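Local coordinates for protein RAP1B (Serratia marcescens, PDB 4AX2) that probably protects Serratia marcescens from its own type VI-secreted amidase toxin, acting as a small helical immunity (self-resistance) protein, at residues A[112-115]-A[116-119]; A[119-122]-A[123-126]; A[132-136]-A[137-141]. All blocks are in the same frame, centred on the assembly; numbering follows the deposited sequence.

Contact 1. Residues A[112-115]-A[116-119]. With EDO (1,2-ethanediol), chain G; EDO (1,2-ethanediol), chain F.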
loop_
_atom_site.group_PDB
_atom_site.type_symbol
_atom_site.label_atom_id
_atom_site.label_comp_id
_atom_site.label_asym_id
_atom_site.label_seq_id
_atom_site.Cartn_x
_atom_site.Cartn_y
_atom_site.Cartn_z
ATOM N N LEU A 112 -3.619 3.934 3.642
ATOM C CA LEU A 112 -3.393 2.641 4.279
ATOM C C LEU A 112 -4.624 2.212 5.108
ATOM O O LEU A 112 -5.001 1.037 5.106
ATOM C CB LEU A 112 -2.125 2.676 5.124
ATOM C CG LEU A 112 -0.824 2.901 4.368
ATOM C CD1 LEU A 112 0.311 3.017 5.387
ATOM C CD2 LEU A 112 -0.558 1.737 3.405
ATOM N N ARG A 113 -5.271 3.166 5.780
ATOM C CA ARG A 113 -6.470 2.851 6.584
ATOM C C ARG A 113 -7.571 2.337 5.668
ATOM O O ARG A 113 -8.217 1.328 5.940
ATOM C CB ARG A 113 -6.949 4.077 7.369
ATOM C CG ARG A 113 -8.031 3.757 8.385
ATOM C CD ARG A 113 -8.491 4.994 9.175
ATOM N NE ARG A 113 -7.384 5.666 9.857
ATOM C CZ ARG A 113 -6.829 6.826 9.493
ATOM N NH1 ARG A 113 -7.274 7.506 8.460
ATOM N NH2 ARG A 113 -5.790 7.309 10.184
ATOM N N LEU A 114 -7.796 3.057 4.582
ATOM C CA LEU A 114 -8.695 2.596 3.511
ATOM C C LEU A 114 -8.373 1.175 3.081
ATOM O O LEU A 114 -9.245 0.308 3.058
ATOM C CB LEU A 114 -8.563 3.504 2.291
ATOM C CG LEU A 114 -9.207 2.979 0.987
ATOM C CD1 LEU A 114 -10.716 2.999 1.130
ATOM C CD2 LEU A 114 -8.776 3.819 -0.195
ATOM N N TYR A 115 -7.112 0.950 2.735
ATOM C CA TYR A 115 -6.662 -0.324 2.171
ATOM C C TYR A 115 -6.970 -1.497 3.091
ATOM O O TYR A 115 -7.259 -2.576 2.613
ATOM C CB TYR A 115 -5.160 -0.237 1.885
ATOM C CG TYR A 115 -4.510 -1.470 1.332
ATOM C CD1 TYR A 115 -4.797 -1.930 0.052
ATOM C CD2 TYR A 115 -3.547 -2.144 2.070
ATOM C CE1 TYR A 115 -4.166 -3.037 -0.473
ATOM C CE2 TYR A 115 -2.911 -3.250 1.561
ATOM C CZ TYR A 115 -3.229 -3.700 0.283
ATOM O OH TYR A 115 -2.586 -4.804 -0.213
ATOM N N HIS A 116 -6.851 -1.293 4.399
ATOM C CA HIS A 116 -7.152 -2.349 5.390
ATOM C C HIS A 116 -8.568 -2.345 5.944
ATOM O O HIS A 116 -8.899 -3.163 6.821
ATOM C CB HIS A 116 -6.147 -2.257 6.540
ATOM C CG HIS A 116 -4.708 -2.464 6.108
ATOM N ND1 HIS A 116 -4.244 -3.653 5.677
ATOM C CD2 HIS A 116 -3.629 -1.573 6.045
ATOM C CE1 HIS A 116 -2.928 -3.534 5.353
ATOM N NE2 HIS A 116 -2.560 -2.264 5.587
ATOM N N SER A 117 -9.422 -1.436 5.476
ATOM C CA SER A 117 -10.750 -1.266 6.061
ATOM C C SER A 117 -11.674 -2.433 5.777
ATOM O O SER A 117 -11.646 -3.028 4.693
ATOM C CB SER A 117 -11.420 0.053 5.611
ATOM O OG SER A 117 -11.691 0.054 4.217
ATOM N N PRO A 118 -12.533 -2.758 6.758
ATOM C CA PRO A 118 -13.574 -3.740 6.497
ATOM C C PRO A 118 -14.469 -3.308 5.321
ATOM O O PRO A 118 -14.941 -4.142 4.572
ATOM C CB PRO A 118 -14.391 -3.766 7.804
ATOM C CG PRO A 118 -13.567 -3.082 8.837
ATOM C CD PRO A 118 -12.500 -2.288 8.158
ATOM N N GLU A 119 -14.701 -2.009 5.187
ATOM C CA GLU A 119 -15.567 -1.463 4.140
ATOM C C GLU A 119 -15.026 -1.778 2.737
ATOM O O GLU A 119 -15.759 -2.222 1.834
ATOM C CB GLU A 119 -15.702 0.056 4.318
ATOM C CG GLU A 119 -16.572 0.488 5.498
ATOM C CD GLU A 119 -15.837 0.640 6.830
ATOM O OE1 GLU A 119 -14.685 0.145 7.005
ATOM O OE2 GLU A 119 -16.440 1.271 7.747
HETATM C C1 EDO G . -11.716 2.447 9.117
HETATM O O1 EDO G . -12.987 2.275 8.518
HETATM C C2 EDO G . -11.054 1.110 9.220
HETATM O O2 EDO G . -10.024 1.191 10.187
HETATM C C1 EDO F . -4.144 -7.611 5.041
HETATM O O1 EDO F . -3.161 -6.618 4.772
HETATM C C2 EDO F . -5.476 -7.119 4.497
HETATM O O2 EDO F . -5.819 -5.874 5.113
#

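Contact 2. Residues A[119-122]-A[123-126]. With EDO (1,2-ethanediol), chain G; EDO (1,2-ethanediol), chain E.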
loop_
_atom_site.group_PDB
_atom_site.type_symbol
_atom_site.label_atom_id
_atom_site.label_comp_id
_atom_site.label_asym_id
_atom_site.label_seq_id
_atom_site.Cartn_x
_atom_site.Cartn_y
_atom_site.Cartn_z
ATOM N N GLU A 119 -14.701 -2.009 5.187
ATOM C CA GLU A 119 -15.567 -1.463 4.140
ATOM C C GLU A 119 -15.026 -1.778 2.737
ATOM O O GLU A 119 -15.759 -2.222 1.834
ATOM C CB GLU A 119 -15.702 0.056 4.318
ATOM C CG GLU A 119 -16.572 0.488 5.498
ATOM C CD GLU A 119 -15.837 0.640 6.830
ATOM O OE1 GLU A 119 -14.685 0.145 7.005
ATOM O OE2 GLU A 119 -16.440 1.271 7.747
ATOM N N LEU A 120 -13.729 -1.545 2.549
ATOM C CA LEU A 120 -13.100 -1.880 1.280
ATOM C C LEU A 120 -13.077 -3.401 1.108
ATOM O O LEU A 120 -13.294 -3.893 0.002
ATOM C CB LEU A 120 -11.688 -1.286 1.156
ATOM C CG LEU A 120 -10.947 -1.649 -0.144
ATOM C CD1 LEU A 120 -11.708 -1.163 -1.394
ATOM C CD2 LEU A 120 -9.525 -1.087 -0.099
ATOM N N ASP A 121 -12.819 -4.150 2.184
ATOM C CA ASP A 121 -12.795 -5.606 2.051
ATOM C C ASP A 121 -14.157 -6.130 1.540
ATOM O O ASP A 121 -14.214 -6.957 0.625
ATOM C CB ASP A 121 -12.403 -6.304 3.344
ATOM C CG ASP A 121 -12.291 -7.808 3.170
ATOM O OD1 ASP A 121 -11.446 -8.281 2.380
ATOM O OD2 ASP A 121 -13.061 -8.514 3.824
ATOM N N LYS A 122 -15.244 -5.620 2.108
ATOM C CA LYS A 122 -16.601 -5.989 1.675
ATOM C C LYS A 122 -16.839 -5.575 0.214
ATOM O O LYS A 122 -17.276 -6.383 -0.608
ATOM C CB LYS A 122 -17.632 -5.323 2.605
ATOM C CG LYS A 122 -19.093 -5.617 2.272
ATOM C CD LYS A 122 -20.018 -5.207 3.414
ATOM C CE LYS A 122 -21.482 -5.505 3.094
ATOM N NZ LYS A 122 -22.410 -5.175 4.221
ATOM N N LEU A 123 -16.531 -4.326 -0.110
ATOM C CA LEU A 123 -16.746 -3.813 -1.483
ATOM C C LEU A 123 -15.916 -4.557 -2.518
ATOM O O LEU A 123 -16.401 -4.821 -3.613
ATOM C CB LEU A 123 -16.491 -2.310 -1.569
ATOM C CG LEU A 123 -16.699 -1.594 -2.915
ATOM C CD1 LEU A 123 -18.167 -1.662 -3.355
ATOM C CD2 LEU A 123 -16.245 -0.151 -2.787
ATOM N N SER A 124 -14.682 -4.919 -2.158
ATOM C CA SER A 124 -13.748 -5.606 -3.053
ATOM C C SER A 124 -14.273 -6.959 -3.569
ATOM O O SER A 124 -13.906 -7.413 -4.664
ATOM C CB SER A 124 -12.384 -5.807 -2.364
ATOM O OG SER A 124 -12.396 -6.824 -1.376
ATOM N N ARG A 125 -15.124 -7.591 -2.770
ATOM C CA ARG A 125 -15.741 -8.852 -3.136
ATOM C C ARG A 125 -16.967 -8.620 -4.010
ATOM O O ARG A 125 -17.207 -9.379 -4.946
ATOM C CB ARG A 125 -16.110 -9.632 -1.879
ATOM C CG ARG A 125 -14.872 -10.104 -1.137
ATOM C CD ARG A 125 -15.164 -10.492 0.301
ATOM N NE ARG A 125 -13.907 -10.622 1.028
ATOM C CZ ARG A 125 -13.108 -11.687 1.010
ATOM N NH1 ARG A 125 -13.430 -12.776 0.309
ATOM N NH2 ARG A 125 -11.974 -11.662 1.714
ATOM N N GLN A 126 -17.699 -7.542 -3.737
ATOM C CA GLN A 126 -18.923 -7.214 -4.481
ATOM C C GLN A 126 -18.677 -6.819 -5.937
ATOM O O GLN A 126 -19.531 -7.061 -6.794
ATOM C CB GLN A 126 -19.673 -6.077 -3.778
ATOM C CG GLN A 126 -20.117 -6.430 -2.369
ATOM C CD GLN A 126 -20.798 -5.279 -1.660
ATOM O OE1 GLN A 126 -20.414 -4.121 -1.832
ATOM N NE2 GLN A 126 -21.805 -5.596 -0.844
HETATM C C1 EDO G . -11.716 2.447 9.117
HETATM O O1 EDO G . -12.987 2.275 8.518
HETATM C C2 EDO G . -11.054 1.110 9.220
HETATM O O2 EDO G . -10.024 1.191 10.187
HETATM C C1 EDO E . -12.399 -15.697 2.371
HETATM O O1 EDO E . -13.245 -15.724 1.221
HETATM C C2 EDO E . -10.982 -16.054 1.933
HETATM O O2 EDO E . -10.231 -14.850 1.819
HETATM O O HOH W 1 -10.139 -7.895 -0.343
#

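Contact 3. Residues A[132-136]-A[137-141]. With EDO (1,2-ethanediol), chain E; EDO (1,2-ethanediol), chain D.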
loop_
_atom_site.group_PDB
_atom_site.type_symbol
_atom_site.label_atom_id
_atom_site.label_comp_id
_atom_site.label_asym_id
_atom_site.label_seq_id
_atom_site.Cartn_x
_atom_site.Cartn_y
_atom_site.Cartn_z
ATOM N N PRO A 132 -15.019 -14.184 -6.073
ATOM C CA PRO A 132 -13.948 -13.207 -5.911
ATOM C C PRO A 132 -12.637 -13.774 -5.359
ATOM O O PRO A 132 -11.658 -13.034 -5.278
ATOM C CB PRO A 132 -14.546 -12.198 -4.923
ATOM C CG PRO A 132 -15.485 -13.000 -4.106
ATOM C CD PRO A 132 -16.082 -14.005 -5.064
ATOM N N ASP A 133 -12.621 -15.049 -4.968
ATOM C CA ASP A 133 -11.395 -15.694 -4.480
ATOM C C ASP A 133 -10.546 -16.351 -5.591
ATOM O O ASP A 133 -9.449 -16.845 -5.320
ATOM C CB ASP A 133 -11.704 -16.754 -3.418
ATOM C CG ASP A 133 -12.329 -16.175 -2.147
ATOM O OD1 ASP A 133 -12.448 -14.941 -2.029
ATOM O OD2 ASP A 133 -12.733 -16.992 -1.277
ATOM N N ARG A 134 -11.038 -16.382 -6.823
ATOM C CA ARG A 134 -10.230 -16.926 -7.918
ATOM C C ARG A 134 -9.160 -15.912 -8.303
ATOM O O ARG A 134 -9.233 -14.733 -7.903
ATOM C CB ARG A 134 -11.113 -17.323 -9.098
ATOM C CG ARG A 134 -11.897 -18.596 -8.776
ATOM C CD ARG A 134 -12.823 -19.034 -9.887
ATOM N NE ARG A 134 -12.117 -19.449 -11.090
ATOM C CZ ARG A 134 -11.660 -20.674 -11.339
ATOM N NH1 ARG A 134 -11.809 -21.664 -10.456
ATOM N NH2 ARG A 134 -11.042 -20.909 -12.483
ATOM N N THR A 135 -8.160 -16.374 -9.050
ATOM C CA THR A 135 -7.059 -15.526 -9.486
ATOM C C THR A 135 -7.007 -15.448 -10.995
ATOM O O THR A 135 -7.576 -16.297 -11.694
ATOM C CB THR A 135 -5.713 -16.082 -8.986
ATOM O OG1 THR A 135 -5.360 -17.243 -9.746
ATOM C CG2 THR A 135 -5.777 -16.431 -7.491
ATOM N N TRP A 136 -6.308 -14.438 -11.512
ATOM C CA TRP A 136 -6.150 -14.321 -12.957
ATOM C C TRP A 136 -5.487 -15.547 -13.540
ATOM O O TRP A 136 -5.891 -16.048 -14.593
ATOM C CB TRP A 136 -5.352 -13.066 -13.322
ATOM C CG TRP A 136 -5.374 -12.798 -14.794
ATOM C CD1 TRP A 136 -6.282 -12.031 -15.512
ATOM C CD2 TRP A 136 -4.461 -13.341 -15.794
ATOM N NE1 TRP A 136 -5.970 -12.037 -16.849
ATOM C CE2 TRP A 136 -4.892 -12.814 -17.077
ATOM C CE3 TRP A 136 -3.353 -14.162 -15.744
ATOM C CZ2 TRP A 136 -4.228 -13.118 -18.253
ATOM C CZ3 TRP A 136 -2.693 -14.469 -16.929
ATOM C CH2 TRP A 136 -3.120 -13.956 -18.152
ATOM N N ASN A 137 -4.451 -16.054 -12.870
ATOM C CA ASN A 137 -3.774 -17.258 -13.342
ATOM C C ASN A 137 -4.687 -18.464 -13.440
ATOM O O ASN A 137 -4.650 -19.218 -14.426
ATOM C CB ASN A 137 -2.574 -17.582 -12.449
ATOM C CG ASN A 137 -1.396 -16.695 -12.740
ATOM O OD1 ASN A 137 -1.335 -16.061 -13.787
ATOM N ND2 ASN A 137 -0.432 -16.662 -11.825
ATOM N N GLN A 138 -5.507 -18.636 -12.409
ATOM C CA GLN A 138 -6.514 -19.697 -12.388
ATOM C C GLN A 138 -7.440 -19.644 -13.575
ATOM O O GLN A 138 -7.758 -20.680 -14.167
ATOM C CB GLN A 138 -7.381 -19.572 -11.155
ATOM C CG GLN A 138 -7.215 -20.682 -10.187
ATOM C CD GLN A 138 -8.220 -20.581 -9.078
ATOM O OE1 GLN A 138 -8.412 -19.507 -8.481
ATOM N NE2 GLN A 138 -8.864 -21.709 -8.778
ATOM N N ASP A 139 -7.896 -18.436 -13.901
ATOM C CA ASP A 139 -8.873 -18.233 -14.952
ATOM C C ASP A 139 -8.301 -18.189 -16.362
ATOM O O ASP A 139 -9.035 -18.432 -17.311
ATOM C CB ASP A 139 -9.660 -16.948 -14.696
ATOM C CG ASP A 139 -10.802 -17.147 -13.724
ATOM O OD1 ASP A 139 -11.206 -18.318 -13.495
ATOM O OD2 ASP A 139 -11.313 -16.122 -13.211
ATOM N N ASN A 140 -7.013 -17.861 -16.504
ATOM C CA ASN A 140 -6.428 -17.605 -17.825
ATOM C C ASN A 140 -5.259 -18.525 -18.191
ATOM O O ASN A 140 -5.013 -18.758 -19.362
ATOM C CB ASN A 140 -5.976 -16.148 -17.919
ATOM C CG ASN A 140 -7.135 -15.180 -17.831
ATOM O OD1 ASN A 140 -7.730 -14.837 -18.852
ATOM N ND2 ASN A 140 -7.496 -14.777 -16.622
ATOM N N ALA A 141 -4.534 -19.020 -17.186
ATOM C CA ALA A 141 -3.312 -19.769 -17.406
ATOM C C ALA A 141 -3.459 -21.274 -17.178
ATOM O O ALA A 141 -2.627 -22.065 -17.647
ATOM C CB ALA A 141 -2.186 -19.196 -16.540
HETATM C C1 EDO E . -12.399 -15.697 2.371
HETATM O O1 EDO E . -13.245 -15.724 1.221
HETATM C C2 EDO E . -10.982 -16.054 1.933
HETATM O O2 EDO E . -10.231 -14.850 1.819
HETATM C C1 EDO D . -15.816 -21.174 -7.945
HETATM O O1 EDO D . -16.362 -20.774 -9.219
HETATM C C2 EDO D . -14.756 -22.250 -8.150
HETATM O O2 EDO D . -13.505 -21.811 -7.617
HETATM O O HOH W 2 -9.383 -22.738 -14.525
#

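Contact 1. Residues A[112-115]-A[116-119]
Tyr-115 holds its CG anti to the backbone N (chi1 178°) while its neighbour His-116 holds its own anti to the carbonyl carbon (chi1 -61°), and these two choices bring the rings together at the turn where helix 107-116 gives way to helix 118-126. The junction is a tight helix-to-helix corner with Ser-117 as N-cap of the second helix. The rings form a T-shaped pair: the edge of Tyr-115 points at the face of His-116, with centroids 5.0 Å apart and planes at 71°. Tyr-115 CD2 does the touching, 3.6 Å from His-116 CE1 and displaced toward the rim of the imidazole. In the imidazole of His-116, ND1 hydrogen-bonds to O2 of an ethanediol at 2.8 Å, whereas NE2 bonds to Glu-39 of the second subunit. Tyr-115 OH bonds to Glu-39 of its own chain. Tyr-115 also packs on His-116 of the second subunit and His-116 on its Tyr-115, so the corner lies at the interface between the two subunits.

His-116 N donates to Leu-112 O (3.1 Å). Leu-114 O accepts twice from Ser-117. Ser-117 N comes from above the carbonyl plane, 3.0 Å from Leu-114 O, and the hydroxyl lies within that plane, on a lone pair. Ser-117 OG also accepts from Leu-120 N, which makes the side chain a bridge between the end of one helix and the start of the next; its bond to Leu-114 O measures 2.7 Å.

Contact 2. Residues A[119-122]-A[123-126]
Lys-122 and Leu-123 are neighbours in sequence and carry much of this contact. The Lys-122 chain is stretched out beyond CG and passes obliquely by the Gln-126 amide one turn later, CE coming to 4.0 Å from NE2. Gln-126 CG rests 3.3 Å from Lys-122 O, a carbonyl that also accepts from Arg-125 N at 3.3 Å and, weakly, from Gln-126 N. Leu-123 lays its CB against Glu-119 O, at 3.5 Å, and its branches pack on Ile-82 and Leu-85 of helix 75-89.

This is the body of the amphipathic helix 118-126, whose regular i to i+4 bonding includes Leu-123 N to Glu-119 O and Ser-124 N to Leu-120 O. Leu-120 faces helices 33-49 and 75-89.

Asp-121 has two conformers; in one of them Arg-125 NH2 comes to 3.5 Å from Asp-121 OD1, a weak and doubtful salt bridge at the edge of the guanidinium, with the carboxylate plane turned 74° from it. With its OG between the backbone N and the carbonyl carbon (chi1 74°), Ser-124 turns the hydroxyl back to Asp-121 O, 2.7 Å away. A water donates to this OG and, in that same conformer, to Asp-121 OD1.

Contact 3. Residues A[132-136]-A[137-141]
One face of the Trp-136 indole is covered by the Asn-140 amide, stacked with its plane only 12° from that of the ring, while Asn-137 OD1 lies at the indole edge, 3.4 Å from CE3. Asn-140 CB sits over the six-membered ring, 3.5 Å from its centroid, in a CH-pi contact, and ND2 lies over the five-membered ring and donates to Trp-136 O at 2.9 Å. That bond lies in the amide plane and thus fixes how the amide is turned. The guanidinium of Arg-134 has the Gln-138 amide over one face and Asp-139 OD1 at its edge. A bend at chi3 (66°) presents Arg-134 NE and NH2 side-on to Asp-139 OD1, each at 2.8 Å, in a salt bridge; OD2 of Asp-139 is taken by Tyr-33.

Thr-135 and Gln-138 form a capping box at the start of helix 136-140: Gln-138 N donates to Thr-135 OG1 (3.0 Å), and Thr-135 N donates in return to Gln-138 OE1 (3.2 Å). Asp-139 N then bonds to Thr-135 O, beginning the helical pattern.

This short C-terminal helix and the loop before it lie on the surface against the start of helix 33-49, where Tyr-33 touches Arg-134 and Trp-136. Trp-136 also meets Trp-70 edge-to-face and has Lys-29, from helix 26-29, in a cation-pi contact.

How the contacts relate
The three contacts follow one another along the C-terminal part of the chain, from interior to surface. Contact 1 is buried and reaches the second subunit; contact 2 is partly buried, and contact 3 lies outermost. Contacts 1 and 2 share Glu-119 and helix 118-126, and Leu-120 CD2 packs on the backbone of Leu-114 and Tyr-115. Contact 3 belongs to the next helix, 136-140, and meets contact 2 through a long, weak Arg-125 to Asp-133 ion pair, a shared ethanediol and packing on Pro-132. Both N-caps use a hydroxyl, but contact 1 adds an aromatic pair, contact 2 relies on helix backbone bonds and polar side chains, and contact 3 has amide stacking on an indole and a salt bridge.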